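Local coordinates for enoyl CoA hydratase/isomerase (Crotonase) (Legionella pneumophila subsp. pneumophila, PDB 3I47), which probably acts as an enoyl-CoA hydratase or isomerase of the crotonase family, acting on the double bond of acyl-CoA thioesters, at residues V53-G58 and I103-G108; D122-S127 and N178-C183. One frame throughout, in Å; residues are numbered along the deposited sequence.

Contact 1: V53-G58 and I103-G108; sequences VLKANG and IAMVQG
L54 and M105 carry the backbone pairing of two parallel strands, 53-56 and 103-106, whose axes approach to 4.7 Å. L54 N donates to I103 O (2.8 Å) and L54 O receives M105 N (2.9 Å), while the CA-H groups of V53 and A104 lean on the same two carbonyl oxygens.

Apolar packing lies on the side of V53, I103, K55 and M105, where helix 189-201 rests against K55 and M105. The side chains of V53 and I103 cross at a slant, CG2 of V53 meeting CB of I103 at 4.1 Å. K55 and M105 run alongside each other, CB to CB at 3.8 Å; with CG anti to the backbone N (chi1 175°), M105 brings SD to 4.0 Å from K55 CD. The ammonium end of K55 turns away to T18 OG1.

Beyond M105 direct pairing gives way to water and amide. One water accepts from A56 N and lies within hydrogen-bonding distance of M105 O and Q107 OE1. Q107 NE2 donates to G58 O at 3.0 Å, almost within its own amide plane but from above the carbonyl plane.

Where the strands part, the water thus satisfies the main-chain N-H of A56, and the Q107 amide ties G58 O of the following loop to the end of strand 103-106.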
ATOM      1  N   VAL A  53      -0.227  -5.640   5.569  1.00 13.91           N
ATOM      2  CA  VAL A  53      -0.093  -6.196   4.217  1.00 13.52           C
ATOM      3  C   VAL A  53      -1.462  -6.333   3.558  1.00 14.16           C
ATOM      4  O   VAL A  53      -2.381  -6.895   4.150  1.00 15.01           O
ATOM      5  CB  VAL A  53       0.609  -7.588   4.241  1.00 13.72           C
ATOM      6  CG1 VAL A  53       0.620  -8.229   2.869  1.00 14.78           C
ATOM      7  CG2 VAL A  53       2.034  -7.449   4.746  1.00 15.34           C
ATOM      8  N   LEU A  54      -1.589  -5.790   2.351  1.00 13.43           N
ATOM      9  CA  LEU A  54      -2.759  -6.041   1.499  1.00 13.92           C
ATOM     10  C   LEU A  54      -2.363  -7.049   0.434  1.00 13.17           C
ATOM     11  O   LEU A  54      -1.437  -6.808  -0.342  1.00 13.99           O
ATOM     12  CB  LEU A  54      -3.221  -4.749   0.808  1.00 15.72           C
ATOM     13  CG  LEU A  54      -3.406  -3.469   1.640  1.00 22.06           C
ATOM     14  CD1 LEU A  54      -3.903  -2.315   0.747  1.00 18.20           C
ATOM     15  CD2 LEU A  54      -4.342  -3.682   2.845  1.00 18.42           C
ATOM     16  N   LYS A  55      -3.065  -8.179   0.393  1.00 12.75           N
ATOM     17  CA  LYS A  55      -2.763  -9.228  -0.571  1.00 12.96           C
ATOM     18  C   LYS A  55      -4.044  -9.844  -1.079  1.00 13.09           C
ATOM     19  O   LYS A  55      -5.125  -9.361  -0.751  1.00 13.35           O
ATOM     20  CB  LYS A  55      -1.821 -10.287   0.026  1.00 12.88           C
ATOM     21  CG  LYS A  55      -2.363 -11.084   1.234  1.00 12.23           C
ATOM     22  CD  LYS A  55      -1.281 -12.039   1.755  1.00 14.45           C
ATOM     23  CE  LYS A  55      -1.751 -12.860   2.935  1.00 13.46           C
ATOM     24  NZ  LYS A  55      -2.740 -13.901   2.500  1.00 15.97           N
ATOM     25  N   ALA A  56      -3.916 -10.890  -1.884  1.00 12.08           N
ATOM     26  CA  ALA A  56      -5.077 -11.456  -2.568  1.00 12.47           C
ATOM     27  C   ALA A  56      -4.895 -12.945  -2.790  1.00 14.31           C
ATOM     28  O   ALA A  56      -3.778 -13.422  -2.987  1.00 15.22           O
ATOM     29  CB  ALA A  56      -5.310 -10.748  -3.907  1.00 13.01           C
ATOM     30  N   ASN A  57      -6.013 -13.665  -2.757  1.00 14.55           N
ATOM     31  CA  ASN A  57      -6.051 -15.058  -3.191  1.00 15.14           C
ATOM     32  C   ASN A  57      -6.559 -15.156  -4.625  1.00 15.65           C
ATOM     33  O   ASN A  57      -7.048 -14.176  -5.193  1.00 16.16           O
ATOM     34  CB  ASN A  57      -6.950 -15.880  -2.263  1.00 15.18           C
ATOM     35  CG  ASN A  57      -6.324 -16.116  -0.898  1.00 15.07           C
ATOM     36  OD1 ASN A  57      -5.098 -16.141  -0.751  1.00 16.01           O
ATOM     37  ND2 ASN A  57      -7.170 -16.288   0.121  1.00 16.24           N
ATOM     38  N   GLY A  58      -6.421 -16.342  -5.210  1.00 16.40           N
ATOM     39  CA  GLY A  58      -6.846 -16.572  -6.586  1.00 16.57           C
ATOM     40  C   GLY A  58      -5.811 -16.116  -7.604  1.00 17.06           C
ATOM     41  O   GLY A  58      -4.656 -15.845  -7.261  1.00 16.96           O
ATOM     42  N   ILE A 103       2.198  -2.508   2.927  1.00 13.06           N
ATOM     43  CA  ILE A 103       2.797  -3.292   1.841  1.00 12.86           C
ATOM     44  C   ILE A 103       1.678  -3.886   1.011  1.00 13.43           C
ATOM     45  O   ILE A 103       0.759  -4.500   1.574  1.00 14.58           O
ATOM     46  CB  ILE A 103       3.659  -4.454   2.386  1.00 12.98           C
ATOM     47  CG1 ILE A 103       4.858  -3.901   3.156  1.00 14.47           C
ATOM     48  CG2 ILE A 103       4.129  -5.373   1.247  1.00 15.11           C
ATOM     49  CD1 ILE A 103       5.569  -4.950   3.989  1.00 14.14           C
ATOM     50  N   ALA A 104       1.754  -3.704  -0.305  1.00 12.68           N
ATOM     51  CA  ALA A 104       0.847  -4.408  -1.243  1.00 11.79           C
ATOM     52  C   ALA A 104       1.571  -5.574  -1.898  1.00 12.54           C
ATOM     53  O   ALA A 104       2.705  -5.410  -2.357  1.00 13.64           O
ATOM     54  CB  ALA A 104       0.339  -3.449  -2.318  1.00 12.06           C
ATOM     55  N   MET A 105       0.927  -6.740  -1.944  1.00 11.77           N
ATOM     56  CA  MET A 105       1.529  -7.952  -2.500  1.00 12.19           C
ATOM     57  C   MET A 105       0.680  -8.311  -3.715  1.00 12.91           C
ATOM     58  O   MET A 105      -0.507  -8.641  -3.563  1.00 13.65           O
ATOM     59  CB  MET A 105       1.510  -9.086  -1.453  1.00 11.93           C
ATOM     60  CG  MET A 105       1.996 -10.441  -1.954  1.00 15.47           C
ATOM     61  SD  MET A 105       1.857 -11.814  -0.740  1.00  8.98           S
ATOM     62  CE  MET A 105       0.890 -12.969  -1.691  1.00 16.00           C
ATOM     63  N   VAL A 106       1.271  -8.210  -4.905  1.00 12.76           N
ATOM     64  CA  VAL A 106       0.492  -8.277  -6.147  1.00 12.59           C
ATOM     65  C   VAL A 106       0.881  -9.461  -7.033  1.00 13.18           C
ATOM     66  O   VAL A 106       2.029  -9.543  -7.507  1.00 13.89           O
ATOM     67  CB  VAL A 106       0.677  -6.980  -6.968  1.00 12.59           C
ATOM     68  CG1 VAL A 106      -0.145  -7.033  -8.256  1.00 14.02           C
ATOM     69  CG2 VAL A 106       0.308  -5.747  -6.134  1.00 13.94           C
ATOM     70  N   GLN A 107      -0.088 -10.345  -7.271  1.00 12.79           N
ATOM     71  CA  GLN A 107       0.036 -11.442  -8.228  1.00 13.05           C
ATOM     72  C   GLN A 107      -0.943 -11.207  -9.383  1.00 13.02           C
ATOM     73  O   GLN A 107      -1.988 -10.565  -9.214  1.00 13.75           O
ATOM     74  CB  GLN A 107      -0.261 -12.788  -7.547  1.00 14.29           C
ATOM     75  CG  GLN A 107      -1.748 -13.272  -7.585  1.00 14.51           C
ATOM     76  CD  GLN A 107      -2.716 -12.526  -6.647  1.00 15.17           C
ATOM     77  OE1 GLN A 107      -2.386 -11.490  -6.039  1.00 14.69           O
ATOM     78  NE2 GLN A 107      -3.941 -13.064  -6.527  1.00 15.11           N
ATOM     79  N   GLY A 108      -0.611 -11.728 -10.556  1.00 13.83           N
ATOM     80  CA  GLY A 108      -1.536 -11.623 -11.695  1.00 13.54           C
ATOM     81  C   GLY A 108      -1.909 -10.188 -12.040  1.00 13.41           C
ATOM     82  O   GLY A 108      -1.112  -9.259 -11.870  1.00 13.85           O
TER
HETATM   83  O   HOH W   1      -1.543 -11.118  -3.378  1.00 14.37           O

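Contact 2: D122-S127 and N178-C183; sequences DIAIAS and NLVQHC
The side chain of Q181 imitates a strand edge against the backbone of 122-124. From CB, CG goes anti to the carbonyl carbon, beside the backbone N (chi1 -66°), and a bend at chi2 of 104° brings the amide up to the backbone of 122-124. CD lies 3.9 Å from I123 CA, so the amide spans this residue. On one side OE1 accepts from A124 N at 2.8 Å, a nearly straight bond (169°) whose donor is tilted somewhat from the amide carbonyl plane. On the other, NE2 donates a hydrogen bond to D122 O at 3.0 Å, arriving on a lone pair in the plane of that carbonyl. The two bonds together fix the rotation of the amide, and the backbone joins in, Q181 N donating to A124 O.

Regular parallel pairing starts at the next residue, where A126 N binds H182 O at 2.9 Å and C183 CA-H leans on A126 O. On the I125 face, H182 sets its imidazole against both isoleucines: I123 CG2 meets CD2 at the ring edge, and I125 CG1 approaches the same atom obliquely at 4.0 Å. Y196, edge-to-face, and F192 from helix 189-201 also pack on this ring. On the other face V180 CG1 fits between A124 CB (3.8 Å) and A126 CB, backed by F132 and helix 171-176. The carboxylate of D122 turns away to a salt bridge with K212.

Segment 178-183 follows helix 171-176 through a Schellman motif at N178 and becomes the edge strand 182-184, parallel to 123-127; this is the edge of the crotonase-fold core, built of repeated beta-beta-alpha units.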
ATOM      1  N   ASP A 122       3.068   1.993   1.031  1.00 13.93           N
ATOM      2  CA  ASP A 122       4.472   2.440   1.040  1.00 14.13           C
ATOM      3  C   ASP A 122       5.317   1.604   0.083  1.00 13.88           C
ATOM      4  O   ASP A 122       6.216   2.124  -0.588  1.00 14.25           O
ATOM      5  CB  ASP A 122       5.113   2.303   2.419  1.00 15.26           C
ATOM      6  CG  ASP A 122       4.467   3.164   3.472  1.00 15.41           C
ATOM      7  OD1 ASP A 122       4.120   4.337   3.199  1.00 16.89           O
ATOM      8  OD2 ASP A 122       4.343   2.648   4.599  1.00 15.32           O
ATOM      9  N   ILE A 123       5.041   0.305   0.066  1.00 13.71           N
ATOM     10  CA  ILE A 123       5.875  -0.672  -0.621  1.00 13.32           C
ATOM     11  C   ILE A 123       4.958  -1.608  -1.390  1.00 13.95           C
ATOM     12  O   ILE A 123       3.921  -2.011  -0.868  1.00 14.68           O
ATOM     13  CB  ILE A 123       6.699  -1.519   0.373  1.00 14.22           C
ATOM     14  CG1 ILE A 123       7.653  -0.638   1.195  1.00 15.33           C
ATOM     15  CG2 ILE A 123       7.466  -2.632  -0.357  1.00 15.61           C
ATOM     16  CD1 ILE A 123       8.110  -1.317   2.507  1.00 14.34           C
ATOM     17  N   ALA A 124       5.330  -1.944  -2.621  1.00 13.27           N
ATOM     18  CA  ALA A 124       4.605  -2.960  -3.370  1.00 13.29           C
ATOM     19  C   ALA A 124       5.582  -4.019  -3.863  1.00 13.37           C
ATOM     20  O   ALA A 124       6.693  -3.705  -4.316  1.00 13.94           O
ATOM     21  CB  ALA A 124       3.787  -2.339  -4.537  1.00 14.10           C
ATOM     22  N   ILE A 125       5.168  -5.276  -3.722  1.00 13.38           N
ATOM     23  CA  ILE A 125       5.954  -6.435  -4.094  1.00 13.64           C
ATOM     24  C   ILE A 125       5.130  -7.176  -5.135  1.00 14.01           C
ATOM     25  O   ILE A 125       3.957  -7.485  -4.884  1.00 14.99           O
ATOM     26  CB  ILE A 125       6.167  -7.360  -2.872  1.00 13.92           C
ATOM     27  CG1 ILE A 125       6.923  -6.629  -1.743  1.00 14.33           C
ATOM     28  CG2 ILE A 125       6.919  -8.643  -3.296  1.00 14.40           C
ATOM     29  CD1 ILE A 125       6.925  -7.380  -0.389  1.00 15.31           C
ATOM     30  N   ALA A 126       5.720  -7.442  -6.299  1.00 13.94           N
ATOM     31  CA  ALA A 126       5.008  -8.123  -7.378  1.00 14.33           C
ATOM     32  C   ALA A 126       5.662  -9.450  -7.716  1.00 15.00           C
ATOM     33  O   ALA A 126       6.895  -9.582  -7.638  1.00 16.30           O
ATOM     34  CB  ALA A 126       4.961  -7.239  -8.609  1.00 14.95           C
ATOM     35  N   SER A 127       4.845 -10.433  -8.082  1.00 15.34           N
ATOM     36  CA  SER A 127       5.359 -11.649  -8.698  1.00 15.19           C
ATOM     37  C   SER A 127       5.793 -11.309 -10.130  1.00 15.35           C
ATOM     38  O   SER A 127       5.333 -10.317 -10.716  1.00 15.47           O
ATOM     39  CB  SER A 127       4.276 -12.732  -8.710  1.00 16.56           C
ATOM     40  OG  SER A 127       3.177 -12.265  -9.451  1.00 24.78           O
ATOM     41  N   ASN A 178       9.204   2.232 -10.407  1.00 17.90           N
ATOM     42  CA  ASN A 178       9.087   2.372  -8.958  1.00 19.31           C
ATOM     43  C   ASN A 178       7.661   2.225  -8.419  1.00 18.33           C
ATOM     44  O   ASN A 178       7.411   2.564  -7.259  1.00 19.86           O
ATOM     45  CB  ASN A 178       9.666   3.713  -8.454  1.00 22.43           C
ATOM     46  CG  ASN A 178      11.196   3.761  -8.447  1.00 29.38           C
ATOM     47  OD1 ASN A 178      11.883   2.768  -8.681  1.00 25.03           O
ATOM     48  ND2 ASN A 178      11.732   4.946  -8.165  1.00 25.95           N
ATOM     49  N   LEU A 179       6.731   1.719  -9.231  1.00 16.34           N
ATOM     50  CA  LEU A 179       5.410   1.357  -8.696  1.00 15.72           C
ATOM     51  C   LEU A 179       5.589   0.196  -7.730  1.00 15.11           C
ATOM     52  O   LEU A 179       4.993   0.178  -6.643  1.00 15.87           O
ATOM     53  CB  LEU A 179       4.444   0.972  -9.818  1.00 15.68           C
ATOM     54  CG  LEU A 179       3.034   0.540  -9.368  1.00 15.57           C
ATOM     55  CD1 LEU A 179       2.377   1.650  -8.559  1.00 16.04           C
ATOM     56  CD2 LEU A 179       2.196   0.186 -10.585  1.00 16.38           C
ATOM     57  N   VAL A 180       6.390  -0.783  -8.141  1.00 13.54           N
ATOM     58  CA  VAL A 180       6.778  -1.863  -7.224  1.00 13.40           C
ATOM     59  C   VAL A 180       8.267  -1.772  -6.956  1.00 14.41           C
ATOM     60  O   VAL A 180       9.044  -1.344  -7.834  1.00 15.04           O
ATOM     61  CB  VAL A 180       6.391  -3.290  -7.713  1.00 15.29           C
ATOM     62  CG1 VAL A 180       4.913  -3.359  -8.055  1.00 18.20           C
ATOM     63  CG2 VAL A 180       7.211  -3.729  -8.859  1.00 18.49           C
ATOM     64  N   GLN A 181       8.658  -2.172  -5.749  1.00 14.55           N
ATOM     65  CA  GLN A 181      10.070  -2.106  -5.341  1.00 15.46           C
ATOM     66  C   GLN A 181      10.763  -3.456  -5.260  1.00 15.27           C
ATOM     67  O   GLN A 181      11.987  -3.509  -5.036  1.00 15.71           O
ATOM     68  CB  GLN A 181      10.202  -1.396  -3.994  1.00 17.39           C
ATOM     69  CG  GLN A 181       9.814   0.075  -3.997  1.00 20.82           C
ATOM     70  CD  GLN A 181       8.465   0.340  -3.362  1.00 20.70           C
ATOM     71  OE1 GLN A 181       7.504  -0.383  -3.589  1.00 21.61           O
ATOM     72  NE2 GLN A 181       8.391   1.398  -2.559  1.00 22.23           N
ATOM     73  N   HIS A 182       9.992  -4.539  -5.418  1.00 14.61           N
ATOM     74  CA  HIS A 182      10.505  -5.901  -5.416  1.00 14.60           C
ATOM     75  C   HIS A 182       9.723  -6.717  -6.422  1.00 15.94           C
ATOM     76  O   HIS A 182       8.499  -6.602  -6.497  1.00 16.37           O
ATOM     77  CB  HIS A 182      10.333  -6.550  -4.037  1.00 15.72           C
ATOM     78  CG  HIS A 182      10.991  -5.789  -2.934  1.00 15.85           C
ATOM     79  ND1 HIS A 182      12.317  -5.957  -2.603  1.00 17.04           N
ATOM     80  CD2 HIS A 182      10.512  -4.826  -2.109  1.00 16.87           C
ATOM     81  CE1 HIS A 182      12.623  -5.142  -1.609  1.00 16.28           C
ATOM     82  NE2 HIS A 182      11.550  -4.438  -1.297  1.00 16.67           N
ATOM     83  N   CYS A 183      10.434  -7.542  -7.182  1.00 16.27           N
ATOM     84  CA  CYS A 183       9.823  -8.394  -8.180  1.00 17.71           C
ATOM     85  C   CYS A 183      10.427  -9.773  -7.942  1.00 18.96           C
ATOM     86  O   CYS A 183      11.651  -9.959  -8.055  1.00 20.96           O
ATOM     87  CB  CYS A 183      10.131  -7.837  -9.572  1.00 18.81           C
ATOM     88  SG  CYS A 183       9.341  -8.707 -10.944  1.00 28.26           S
TER

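How the contacts relate
From the N terminus, strand 51-56 enters contact 1 first; the chain then passes through helices 67-74 and 78-97 and returns as strand 102-106, closing that loop. After helix 113-120 it opens contact 2 at 122-127, which closes some 50 residues later at 178-183, past the small sheet that includes strands 131-133 and 168-170. The contacts therefore follow in series, neither nesting nor crossing, with centres about 11 Å apart. Strands 102-106 and 123-127 are neighbours, probably bonded through A104 N to I123 O and V106 N to I125 O, so the two contacts and the pairing between them join four strands of one sheet, from 51-56 to the edge strand 182-184.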